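Local coordinates for protein YcaO (Methanopyrus kandleri, PDB 6CIB) that binds ADP and magnesium and, as a YcaO enzyme, probably uses ATP to activate a peptide backbone amide for thioamidation, at residues L209-A221 and G234-A248. Residues are numbered along the deposited sequence; the frame is centred on the assembly and turned at random.
Sequences LPSRVEGVYVVGA and GFGASPDPEMAVLRA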
loop_
_atom_site.group_PDB
_atom_site.type_symbol
_atom_site.label_atom_id
_atom_site.label_comp_id
_atom_site.label_asym_id
_atom_site.label_seq_id
_atom_site.Cartn_x
_atom_site.Cartn_y
_atom_site.Cartn_z
ATOM N N LEU A 209 8.098 -3.254 12.412
ATOM C CA LEU A 209 9.188 -3.274 11.434
ATOM C C LEU A 209 10.098 -2.076 11.643
ATOM O O LEU A 209 9.630 -1.027 12.105
ATOM C CB LEU A 209 8.637 -3.272 10.004
ATOM C CG LEU A 209 8.263 -4.622 9.378
ATOM C CD1 LEU A 209 6.970 -5.164 9.939
ATOM C CD2 LEU A 209 8.125 -4.496 7.876
ATOM N N PRO A 210 11.406 -2.223 11.327
ATOM C CA PRO A 210 12.270 -1.041 11.331
ATOM C C PRO A 210 11.849 -0.080 10.215
ATOM O O PRO A 210 11.847 -0.447 9.037
ATOM C CB PRO A 210 13.663 -1.625 11.063
ATOM C CG PRO A 210 13.405 -2.917 10.355
ATOM C CD PRO A 210 12.170 -3.448 11.027
ATOM N N SER A 211 11.451 1.126 10.601
ATOM C CA SER A 211 11.098 2.166 9.647
ATOM C C SER A 211 12.305 3.055 9.375
ATOM O O SER A 211 12.975 3.509 10.307
ATOM C CB SER A 211 9.936 2.995 10.186
ATOM O OG SER A 211 9.660 4.108 9.348
ATOM N N ARG A 212 12.562 3.314 8.097
ATOM C CA ARG A 212 13.634 4.222 7.687
ATOM C C ARG A 212 13.167 5.676 7.597
ATOM O O ARG A 212 13.944 6.547 7.228
ATOM C CB ARG A 212 14.238 3.779 6.355
ATOM C CG ARG A 212 14.985 2.458 6.417
ATOM C CD ARG A 212 15.054 1.872 5.023
ATOM N NE ARG A 212 16.386 1.957 4.466
ATOM C CZ ARG A 212 16.706 1.815 3.182
ATOM N NH1 ARG A 212 15.785 1.616 2.237
ATOM N NH2 ARG A 212 17.981 1.895 2.846
ATOM N N VAL A 213 11.901 5.930 7.944
ATOM C CA VAL A 213 11.318 7.272 7.878
ATOM C C VAL A 213 10.838 7.687 9.275
ATOM O O VAL A 213 9.969 7.039 9.866
ATOM C CB VAL A 213 10.147 7.344 6.861
ATOM C CG1 VAL A 213 9.584 8.762 6.765
ATOM C CG2 VAL A 213 10.582 6.844 5.480
ATOM N N GLU A 214 11.391 8.775 9.795
ATOM C CA GLU A 214 11.047 9.198 11.145
ATOM C C GLU A 214 9.641 9.775 11.235
ATOM O O GLU A 214 9.216 10.533 10.363
ATOM C CB GLU A 214 12.064 10.178 11.719
ATOM C CG GLU A 214 12.142 10.053 13.230
ATOM C CD GLU A 214 12.967 11.134 13.866
ATOM O OE1 GLU A 214 14.169 11.210 13.551
ATOM O OE2 GLU A 214 12.399 11.897 14.679
ATOM N N GLY A 215 8.936 9.392 12.298
ATOM C CA GLY A 215 7.540 9.756 12.486
ATOM C C GLY A 215 6.550 8.780 11.866
ATOM O O GLY A 215 5.351 8.898 12.114
ATOM N N VAL A 216 7.039 7.835 11.055
ATOM C CA VAL A 216 6.183 6.835 10.398
ATOM C C VAL A 216 6.490 5.448 10.965
ATOM O O VAL A 216 7.646 5.016 10.972
ATOM C CB VAL A 216 6.342 6.820 8.852
ATOM C CG1 VAL A 216 5.397 5.798 8.213
ATOM C CG2 VAL A 216 6.081 8.194 8.265
ATOM N N TYR A 217 5.450 4.772 11.442
ATOM C CA TYR A 217 5.567 3.412 11.982
ATOM C C TYR A 217 5.064 2.397 10.976
ATOM O O TYR A 217 4.070 2.645 10.301
ATOM C CB TYR A 217 4.794 3.293 13.304
ATOM C CG TYR A 217 5.344 4.211 14.370
ATOM C CD1 TYR A 217 6.484 3.853 15.106
ATOM C CD2 TYR A 217 4.746 5.450 14.629
ATOM C CE1 TYR A 217 7.008 4.696 16.076
ATOM C CE2 TYR A 217 5.262 6.304 15.600
ATOM C CZ TYR A 217 6.389 5.922 16.317
ATOM O OH TYR A 217 6.906 6.756 17.278
ATOM N N VAL A 218 5.767 1.271 10.866
ATOM C CA VAL A 218 5.337 0.178 9.993
ATOM C C VAL A 218 5.124 -1.087 10.831
ATOM O O VAL A 218 6.012 -1.489 11.598
ATOM C CB VAL A 218 6.321 -0.074 8.818
ATOM C CG1 VAL A 218 5.792 -1.160 7.885
ATOM C CG2 VAL A 218 6.571 1.209 8.022
ATOM N N VAL A 219 3.935 -1.681 10.692
ATOM C CA VAL A 219 3.536 -2.879 11.438
ATOM C C VAL A 219 3.280 -4.029 10.465
ATOM O O VAL A 219 2.672 -3.840 9.415
ATOM C CB VAL A 219 2.292 -2.612 12.339
ATOM C CG1 VAL A 219 1.748 -3.885 12.987
ATOM C CG2 VAL A 219 2.621 -1.602 13.427
ATOM N N GLY A 220 3.769 -5.211 10.825
ATOM C CA GLY A 220 3.468 -6.442 10.110
ATOM C C GLY A 220 2.659 -7.379 10.981
ATOM O O GLY A 220 2.850 -7.429 12.199
ATOM N N ALA A 221 1.734 -8.097 10.348
ATOM C CA ALA A 221 0.976 -9.165 10.989
ATOM C C ALA A 221 1.192 -10.450 10.209
ATOM O O ALA A 221 1.099 -10.456 8.981
ATOM C CB ALA A 221 -0.506 -8.826 11.058
ATOM N N GLY A 234 0.059 -9.366 6.581
ATOM C CA GLY A 234 -0.537 -8.045 6.372
ATOM C C GLY A 234 0.396 -6.961 6.882
ATOM O O GLY A 234 1.157 -7.193 7.826
ATOM N N PHE A 235 0.349 -5.787 6.249
ATOM C CA PHE A 235 1.188 -4.651 6.643
ATOM C C PHE A 235 0.413 -3.344 6.682
ATOM O O PHE A 235 -0.554 -3.158 5.941
ATOM C CB PHE A 235 2.398 -4.498 5.706
ATOM C CG PHE A 235 3.258 -5.720 5.632
ATOM C CD1 PHE A 235 4.295 -5.913 6.543
ATOM C CD2 PHE A 235 3.018 -6.702 4.661
ATOM C CE1 PHE A 235 5.077 -7.066 6.494
ATOM C CE2 PHE A 235 3.795 -7.855 4.614
ATOM C CZ PHE A 235 4.826 -8.032 5.526
ATOM N N GLY A 236 0.855 -2.445 7.554
ATOM C CA GLY A 236 0.323 -1.090 7.622
ATOM C C GLY A 236 1.406 -0.090 7.973
ATOM O O GLY A 236 2.349 -0.414 8.703
ATOM N N ALA A 237 1.276 1.117 7.436
ATOM C CA ALA A 237 2.162 2.222 7.784
ATOM C C ALA A 237 1.340 3.467 8.063
ATOM O O ALA A 237 0.408 3.789 7.305
ATOM C CB ALA A 237 3.181 2.481 6.684
ATOM N N SER A 238 1.687 4.147 9.158
ATOM C CA SER A 238 1.048 5.398 9.569
ATOM C C SER A 238 1.909 6.153 10.583
ATOM O O SER A 238 2.657 5.518 11.335
ATOM C CB SER A 238 -0.304 5.108 10.203
ATOM O OG SER A 238 -0.952 6.310 10.574
ATOM N N PRO A 239 1.807 7.501 10.608
ATOM C CA PRO A 239 2.307 8.279 11.755
ATOM C C PRO A 239 1.609 7.906 13.070
ATOM O O PRO A 239 2.171 8.102 14.143
ATOM C CB PRO A 239 1.985 9.732 11.371
ATOM C CG PRO A 239 0.940 9.632 10.309
ATOM C CD PRO A 239 1.317 8.395 9.542
ATOM N N ASP A 240 0.395 7.370 12.966
ATOM C CA ASP A 240 -0.331 6.851 14.101
ATOM C C ASP A 240 -0.106 5.334 14.179
ATOM O O ASP A 240 -0.626 4.594 13.345
ATOM C CB ASP A 240 -1.821 7.208 13.961
ATOM C CG ASP A 240 -2.686 6.653 15.090
ATOM O OD1 ASP A 240 -2.187 5.919 15.975
ATOM O OD2 ASP A 240 -3.895 6.964 15.081
ATOM N N PRO A 241 0.647 4.864 15.203
ATOM C CA PRO A 241 0.941 3.423 15.303
ATOM C C PRO A 241 -0.305 2.530 15.425
ATOM O O PRO A 241 -0.285 1.386 14.960
ATOM C CB PRO A 241 1.829 3.325 16.550
ATOM C CG PRO A 241 1.522 4.552 17.351
ATOM C CD PRO A 241 1.216 5.621 16.340
ATOM N N GLU A 242 -1.373 3.060 16.023
ATOM C CA GLU A 242 -2.658 2.356 16.122
ATOM C C GLU A 242 -3.285 2.075 14.750
ATOM O O GLU A 242 -3.858 1.016 14.555
ATOM C CB GLU A 242 -3.656 3.134 16.987
ATOM C CG GLU A 242 -3.400 3.073 18.487
ATOM C CD GLU A 242 -4.356 3.963 19.263
ATOM O OE1 GLU A 242 -5.541 3.599 19.420
ATOM O OE2 GLU A 242 -3.929 5.045 19.706
HETATM N N MSE A 243 -3.169 3.029 13.824
HETATM C CA MSE A 243 -3.650 2.875 12.442
HETATM C C MSE A 243 -2.820 1.855 11.712
HETATM O O MSE A 243 -3.361 1.042 10.963
HETATM C CB MSE A 243 -3.616 4.214 11.701
HETATM C CG MSE A 243 -4.188 4.084 10.286
HETATM SE SE MSE A 243 -3.869 5.704 9.220
HETATM C CE MSE A 243 -5.269 6.712 10.152
ATOM N N ALA A 244 -1.502 1.891 11.925
ATOM C CA ALA A 244 -0.582 0.913 11.327
ATOM C C ALA A 244 -0.923 -0.529 11.723
ATOM O O ALA A 244 -0.887 -1.428 10.874
ATOM C CB ALA A 244 0.869 1.243 11.684
ATOM N N VAL A 245 -1.265 -0.735 12.999
ATOM C CA VAL A 245 -1.693 -2.047 13.511
ATOM C C VAL A 245 -3.005 -2.466 12.833
ATOM O O VAL A 245 -3.127 -3.604 12.345
ATOM C CB VAL A 245 -1.887 -2.029 15.051
ATOM C CG1 VAL A 245 -2.468 -3.342 15.571
ATOM C CG2 VAL A 245 -0.571 -1.739 15.750
ATOM N N LEU A 246 -3.974 -1.543 12.818
ATOM C CA LEU A 246 -5.278 -1.790 12.210
ATOM C C LEU A 246 -5.147 -2.185 10.734
ATOM O O LEU A 246 -5.736 -3.178 10.299
ATOM C CB LEU A 246 -6.212 -0.578 12.374
ATOM C CG LEU A 246 -7.589 -0.735 11.715
ATOM C CD1 LEU A 246 -8.407 -1.838 12.386
ATOM C CD2 LEU A 246 -8.340 0.584 11.718
ATOM N N ARG A 247 -4.356 -1.420 9.986
ATOM C CA ARG A 247 -4.116 -1.708 8.572
ATOM C C ARG A 247 -3.556 -3.103 8.326
ATOM O O ARG A 247 -4.028 -3.799 7.438
ATOM C CB ARG A 247 -3.198 -0.662 7.963
ATOM C CG ARG A 247 -3.882 0.658 7.689
ATOM C CD ARG A 247 -2.861 1.722 7.329
ATOM N NE ARG A 247 -3.558 2.821 6.675
ATOM C CZ ARG A 247 -3.042 3.640 5.761
ATOM N NH1 ARG A 247 -1.772 3.530 5.357
ATOM N NH2 ARG A 247 -3.828 4.577 5.242
ATOM N N ALA A 248 -2.573 -3.509 9.131
ATOM C CA ALA A 248 -1.965 -4.855 9.027
ATOM C C ALA A 248 -2.984 -5.977 9.273
ATOM O O ALA A 248 -3.039 -6.955 8.513
ATOM C CB ALA A 248 -0.773 -4.980 9.973
HETATM O O HOH W 1 4.409 9.907 14.337
#
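Y217, V219 and A221 pair with S238, G236 and G234 through two backbone hydrogen bonds each, joining strands 217-221 and 234-238 as an antiparallel hairpin. A221 N to G234 O is the shortest, 2.7 Å; Y217 N reaches S238 O from above the carbonyl plane. Between these pairs, CA-H...O contacts fill in, such as A237 CA to Y217 O at 3.2 Å. Beyond the strands, one water donates to both G215 O and P239 O.

Helix 241-248 packs on the face carrying V219. With CG1 anti to the backbone N (chi1 173°), V219 spreads its two methyls over the helix: CG2 meets A244 CB at 3.8 Å and V245 CG2, while CG1 lies against V245 CA and A248 CB. A CB on G236 would clash with A244 O, and one on G234 with A248 O, so the glycines let the helix sit close. The Y217 ring runs beside P241, CD2 to CD 3.9 Å, with P239 O in plane at its edge. An alanine in place of Y217 would probably open a gap beside P241 and leave D305 O without the tyrosine hydroxyl.

On the other face, V218 CG2 touches A237 CB, and F235 CD1 lies 3.7 Å from G220 CA. Helix 154-177 covers this face, W171 stacking on F235. Strand 203-209 flanks 217-224, and L190 of helix 188-198 touches V245 of helix 241-260.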